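Local coordinates for protein Baccell_00875 (Bacteroides cellulosilyticus DSM 14838, PDB 5NO8) that probably acts as a polysaccharide lyase that removes rhamnose caps from complex arabinogalactan proteins by cleaving the link between L-rhamnose and glucuronic acid, at residues Ile342-Gln353 with Met398-Tyr406. Residues are numbered along the deposited sequence; the frame is centred on the assembly and turned at random.
Sequences IRKRVDFIRTRQ and MGVLLVKQY
Val-346 and Ile-349, one helical turn apart on the same face of 342-352, pack against Leu-401, Leu-402 and Gln-405. Val-346 straddles the aliphatic part of Gln-405: CG2 sits 3.8 Å from Gln-405 CG, while CG1 leans on Leu-402 CG. Ile-349 and Leu-402 lie alongside each other, pointing opposite ways, with Ile-349 CG2 3.9 Å from Leu-402 CD1, and Ile-349 CD1 reaches Leu-401 CD2. Met-398 closes this apolar patch at one end, with SD 4.0 Å from Ile-349 CG2.

At the other end the amide of Gln-405 comes up to Ile-342. A bend at chi2 (70°) turns it so that OE1 lies 3.6 Å from Ile-342 CG2. No hydrogen bond crosses between the two segments.

Arg-345 grips Gln-353 OE1 end-on with NH1 (2.9 Å) and NH2 (3.0 Å), both approaching one face of the amide and both bonds appreciably bent. Ile-349 CG1 lies over the centre of the guanidinium, and Arg-345 NE salt-bridges Asp-681. The side-chain NE2 of Gln-353 donates to Met-367 O and also passes 3.7 Å from Met-398 SD. A leucine in place of Gln-353 would probably cost Arg-345 NH1 and NH2 their shared acceptor, leaving the guanidinium to its other partners, and Met-367 O its side-chain donor.

This buried, steeply crossed contact joins helix 338-352, which directly follows strand 326-335 of a beta-sheet, to helix 396-409 of the helical domain. The axes of 342-352 and 398-406 come within 10.4 Å and run at 126° to each other. Helix 412-429 adds Leu-414 against Val-346 and Leu-418 against Leu-402; helix 682-692 brings Leu-684 to Leu-401 and Tyr-687 to Ile-342, while helix 448-465 packs on Val-400 and Val-403.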
loop_
_atom_site.group_PDB
_atom_site.type_symbol
_atom_site.label_atom_id
_atom_site.label_comp_id
_atom_site.label_asym_id
_atom_site.label_seq_id
_atom_site.Cartn_x
_atom_site.Cartn_y
_atom_site.Cartn_z
ATOM N N ILE A 342 18.777 -9.291 6.182
ATOM C CA ILE A 342 18.364 -10.385 5.322
ATOM C C ILE A 342 18.929 -11.711 5.834
ATOM O O ILE A 342 18.223 -12.692 5.869
ATOM C CB ILE A 342 18.748 -10.126 3.862
ATOM C CG1 ILE A 342 18.016 -8.875 3.348
ATOM C CG2 ILE A 342 18.461 -11.351 2.997
ATOM C CD1 ILE A 342 18.386 -8.499 1.934
ATOM N N ARG A 343 20.200 -11.715 6.248
ATOM C CA ARG A 343 20.830 -12.896 6.812
ATOM C C ARG A 343 20.071 -13.380 8.027
ATOM O O ARG A 343 19.787 -14.566 8.137
ATOM C CB ARG A 343 22.270 -12.591 7.232
ATOM C CG ARG A 343 22.989 -13.804 7.796
ATOM C CD ARG A 343 24.158 -13.403 8.635
ATOM N NE ARG A 343 23.735 -13.285 10.017
ATOM C CZ ARG A 343 23.926 -12.240 10.805
ATOM N NH1 ARG A 343 24.555 -11.130 10.390
ATOM N NH2 ARG A 343 23.473 -12.316 12.043
ATOM N N LYS A 344 19.701 -12.456 8.910
ATOM C CA LYS A 344 18.988 -12.836 10.115
ATOM C C LYS A 344 17.606 -13.404 9.776
ATOM O O LYS A 344 17.173 -14.350 10.407
ATOM C CB LYS A 344 18.879 -11.667 11.075
ATOM C CG LYS A 344 20.230 -11.372 11.745
ATOM C CD LYS A 344 20.130 -10.333 12.829
ATOM C CE LYS A 344 19.958 -8.932 12.283
ATOM N NZ LYS A 344 20.189 -7.960 13.398
ATOM N N ARG A 345 16.938 -12.818 8.799
ATOM C CA ARG A 345 15.614 -13.301 8.408
ATOM C C ARG A 345 15.696 -14.726 7.843
ATOM O O ARG A 345 14.921 -15.597 8.206
ATOM C CB ARG A 345 14.968 -12.384 7.366
ATOM C CG ARG A 345 13.616 -12.871 6.843
ATOM C CD ARG A 345 12.660 -13.079 7.995
ATOM N NE ARG A 345 11.424 -13.729 7.600
ATOM C CZ ARG A 345 10.675 -14.436 8.423
ATOM N NH1 ARG A 345 10.966 -14.577 9.724
ATOM N NH2 ARG A 345 9.599 -15.020 7.929
ATOM N N VAL A 346 16.649 -14.925 6.950
ATOM C CA VAL A 346 16.855 -16.232 6.346
ATOM C C VAL A 346 17.139 -17.285 7.411
ATOM O O VAL A 346 16.562 -18.356 7.369
ATOM C CB VAL A 346 17.935 -16.124 5.253
ATOM C CG1 VAL A 346 18.512 -17.466 4.856
ATOM C CG2 VAL A 346 17.337 -15.405 4.047
ATOM N N ASP A 347 18.042 -16.981 8.355
ATOM C CA ASP A 347 18.341 -17.902 9.451
ATOM C C ASP A 347 17.133 -18.190 10.318
ATOM O O ASP A 347 16.950 -19.307 10.740
ATOM C CB ASP A 347 19.491 -17.393 10.317
ATOM C CG ASP A 347 20.851 -17.427 9.582
ATOM O OD1 ASP A 347 21.012 -18.157 8.570
ATOM O OD2 ASP A 347 21.782 -16.723 10.046
ATOM N N PHE A 348 16.288 -17.183 10.552
ATOM C CA PHE A 348 15.051 -17.387 11.308
ATOM C C PHE A 348 14.096 -18.334 10.582
ATOM O O PHE A 348 13.491 -19.206 11.225
ATOM C CB PHE A 348 14.355 -16.054 11.599
ATOM C CG PHE A 348 13.332 -16.139 12.692
ATOM C CD1 PHE A 348 12.037 -16.570 12.411
ATOM C CD2 PHE A 348 13.631 -15.762 13.990
ATOM C CE1 PHE A 348 11.084 -16.678 13.408
ATOM C CE2 PHE A 348 12.669 -15.856 14.998
ATOM C CZ PHE A 348 11.401 -16.325 14.712
ATOM N N ILE A 349 13.939 -18.143 9.274
ATOM C CA ILE A 349 13.059 -18.993 8.478
ATOM C C ILE A 349 13.517 -20.454 8.605
ATOM O O ILE A 349 12.721 -21.346 8.948
ATOM C CB ILE A 349 13.013 -18.577 7.015
ATOM C CG1 ILE A 349 12.277 -17.240 6.870
ATOM C CG2 ILE A 349 12.303 -19.647 6.172
ATOM C CD1 ILE A 349 12.485 -16.544 5.556
ATOM N N ARG A 350 14.809 -20.671 8.391
ATOM C CA ARG A 350 15.353 -22.020 8.486
ATOM C C ARG A 350 15.238 -22.618 9.881
ATOM O O ARG A 350 14.803 -23.768 10.032
ATOM C CB ARG A 350 16.814 -22.058 8.018
ATOM C CG ARG A 350 17.394 -23.476 7.993
ATOM C CD ARG A 350 18.820 -23.494 7.502
ATOM N NE ARG A 350 19.759 -22.802 8.380
ATOM C CZ ARG A 350 20.218 -23.257 9.552
ATOM N NH1 ARG A 350 19.828 -24.420 10.075
ATOM N NH2 ARG A 350 21.093 -22.526 10.222
ATOM N N THR A 351 15.629 -21.875 10.901
ATOM C CA THR A 351 15.719 -22.427 12.253
ATOM C C THR A 351 14.428 -22.455 13.070
ATOM O O THR A 351 14.358 -23.170 14.049
ATOM C CB THR A 351 16.813 -21.739 13.080
ATOM O OG1 THR A 351 16.492 -20.360 13.307
ATOM C CG2 THR A 351 18.151 -21.892 12.376
ATOM N N ARG A 352 13.427 -21.665 12.675
ATOM C CA ARG A 352 12.173 -21.527 13.429
ATOM C C ARG A 352 10.926 -21.802 12.597
ATOM O O ARG A 352 9.913 -22.192 13.165
ATOM C CB ARG A 352 12.045 -20.112 14.045
ATOM C CG ARG A 352 13.176 -19.677 14.970
ATOM C CD ARG A 352 13.311 -20.583 16.195
ATOM N NE ARG A 352 12.227 -20.432 17.171
ATOM C CZ ARG A 352 11.177 -21.256 17.359
ATOM N NH1 ARG A 352 10.957 -22.341 16.609
ATOM N NH2 ARG A 352 10.299 -20.977 18.321
ATOM N N GLN A 353 10.959 -21.583 11.285
ATOM C CA GLN A 353 9.725 -21.665 10.490
ATOM C C GLN A 353 9.669 -22.869 9.548
ATOM O O GLN A 353 8.712 -22.993 8.794
ATOM C CB GLN A 353 9.475 -20.361 9.715
ATOM C CG GLN A 353 9.438 -19.122 10.613
ATOM C CD GLN A 353 8.793 -17.893 9.991
ATOM O OE1 GLN A 353 9.193 -16.765 10.316
ATOM N NE2 GLN A 353 7.753 -18.086 9.151
ATOM N N MET A 398 9.085 -18.165 0.918
ATOM C CA MET A 398 10.187 -18.520 1.845
ATOM C C MET A 398 11.226 -19.417 1.173
ATOM O O MET A 398 12.439 -19.198 1.333
ATOM C CB MET A 398 9.667 -19.135 3.118
ATOM C CG MET A 398 9.032 -18.065 4.013
ATOM S SD MET A 398 8.474 -18.645 5.577
ATOM C CE MET A 398 6.834 -19.224 5.112
ATOM N N GLY A 399 10.775 -20.368 0.349
ATOM C CA GLY A 399 11.735 -21.168 -0.417
ATOM C C GLY A 399 12.463 -20.369 -1.476
ATOM O O GLY A 399 13.671 -20.517 -1.674
ATOM N N VAL A 400 11.758 -19.500 -2.182
ATOM C CA VAL A 400 12.375 -18.730 -3.237
ATOM C C VAL A 400 13.412 -17.768 -2.609
ATOM O O VAL A 400 14.523 -17.598 -3.133
ATOM C CB VAL A 400 11.332 -17.995 -4.091
ATOM C CG1 VAL A 400 11.992 -17.143 -5.152
ATOM C CG2 VAL A 400 10.379 -19.010 -4.740
ATOM N N LEU A 401 13.062 -17.177 -1.469
ATOM C CA LEU A 401 14.016 -16.319 -0.785
ATOM C C LEU A 401 15.280 -17.112 -0.383
ATOM O O LEU A 401 16.417 -16.637 -0.619
ATOM C CB LEU A 401 13.424 -15.721 0.486
ATOM C CG LEU A 401 14.404 -14.907 1.335
ATOM C CD1 LEU A 401 15.034 -13.791 0.522
ATOM C CD2 LEU A 401 13.697 -14.361 2.564
ATOM N N LEU A 402 15.088 -18.261 0.268
ATOM C CA LEU A 402 16.258 -19.041 0.708
ATOM C C LEU A 402 17.163 -19.468 -0.449
ATOM O O LEU A 402 18.388 -19.465 -0.282
ATOM C CB LEU A 402 15.896 -20.204 1.594
ATOM C CG LEU A 402 15.838 -19.911 3.091
ATOM C CD1 LEU A 402 14.929 -18.751 3.477
ATOM C CD2 LEU A 402 15.466 -21.163 3.856
ATOM N N VAL A 403 16.585 -19.777 -1.616
ATOM C CA VAL A 403 17.412 -20.026 -2.813
ATOM C C VAL A 403 18.238 -18.807 -3.196
ATOM O O VAL A 403 19.433 -18.926 -3.460
ATOM C CB VAL A 403 16.591 -20.421 -4.068
ATOM C CG1 VAL A 403 17.525 -20.574 -5.264
ATOM C CG2 VAL A 403 15.832 -21.692 -3.821
ATOM N N LYS A 404 17.615 -17.630 -3.272
ATOM C CA LYS A 404 18.340 -16.453 -3.711
ATOM C C LYS A 404 19.478 -16.165 -2.723
ATOM O O LYS A 404 20.584 -15.858 -3.141
ATOM C CB LYS A 404 17.422 -15.243 -3.889
ATOM C CG LYS A 404 16.494 -15.417 -5.073
ATOM C CD LYS A 404 15.736 -14.155 -5.401
ATOM C CE LYS A 404 14.758 -14.414 -6.534
ATOM N NZ LYS A 404 14.240 -13.131 -7.054
ATOM N N GLN A 405 19.202 -16.311 -1.436
ATOM C CA GLN A 405 20.227 -16.081 -0.418
ATOM C C GLN A 405 21.330 -17.176 -0.494
ATOM O O GLN A 405 22.512 -16.888 -0.326
ATOM C CB GLN A 405 19.634 -16.028 0.986
ATOM C CG GLN A 405 20.627 -15.583 2.063
ATOM C CD GLN A 405 21.051 -14.115 2.020
ATOM O OE1 GLN A 405 20.789 -13.369 1.078
ATOM N NE2 GLN A 405 21.766 -13.711 3.058
ATOM N N TYR A 406 20.951 -18.402 -0.793
ATOM C CA TYR A 406 21.928 -19.446 -1.061
ATOM C C TYR A 406 22.835 -19.085 -2.223
ATOM O O TYR A 406 24.067 -19.272 -2.157
ATOM C CB TYR A 406 21.235 -20.802 -1.305
ATOM C CG TYR A 406 22.282 -21.810 -1.697
ATOM C CD1 TYR A 406 23.049 -22.437 -0.725
ATOM C CD2 TYR A 406 22.577 -22.036 -3.028
ATOM C CE1 TYR A 406 24.080 -23.315 -1.081
ATOM C CE2 TYR A 406 23.593 -22.914 -3.400
ATOM C CZ TYR A 406 24.335 -23.552 -2.421
ATOM O OH TYR A 406 25.354 -24.412 -2.783
#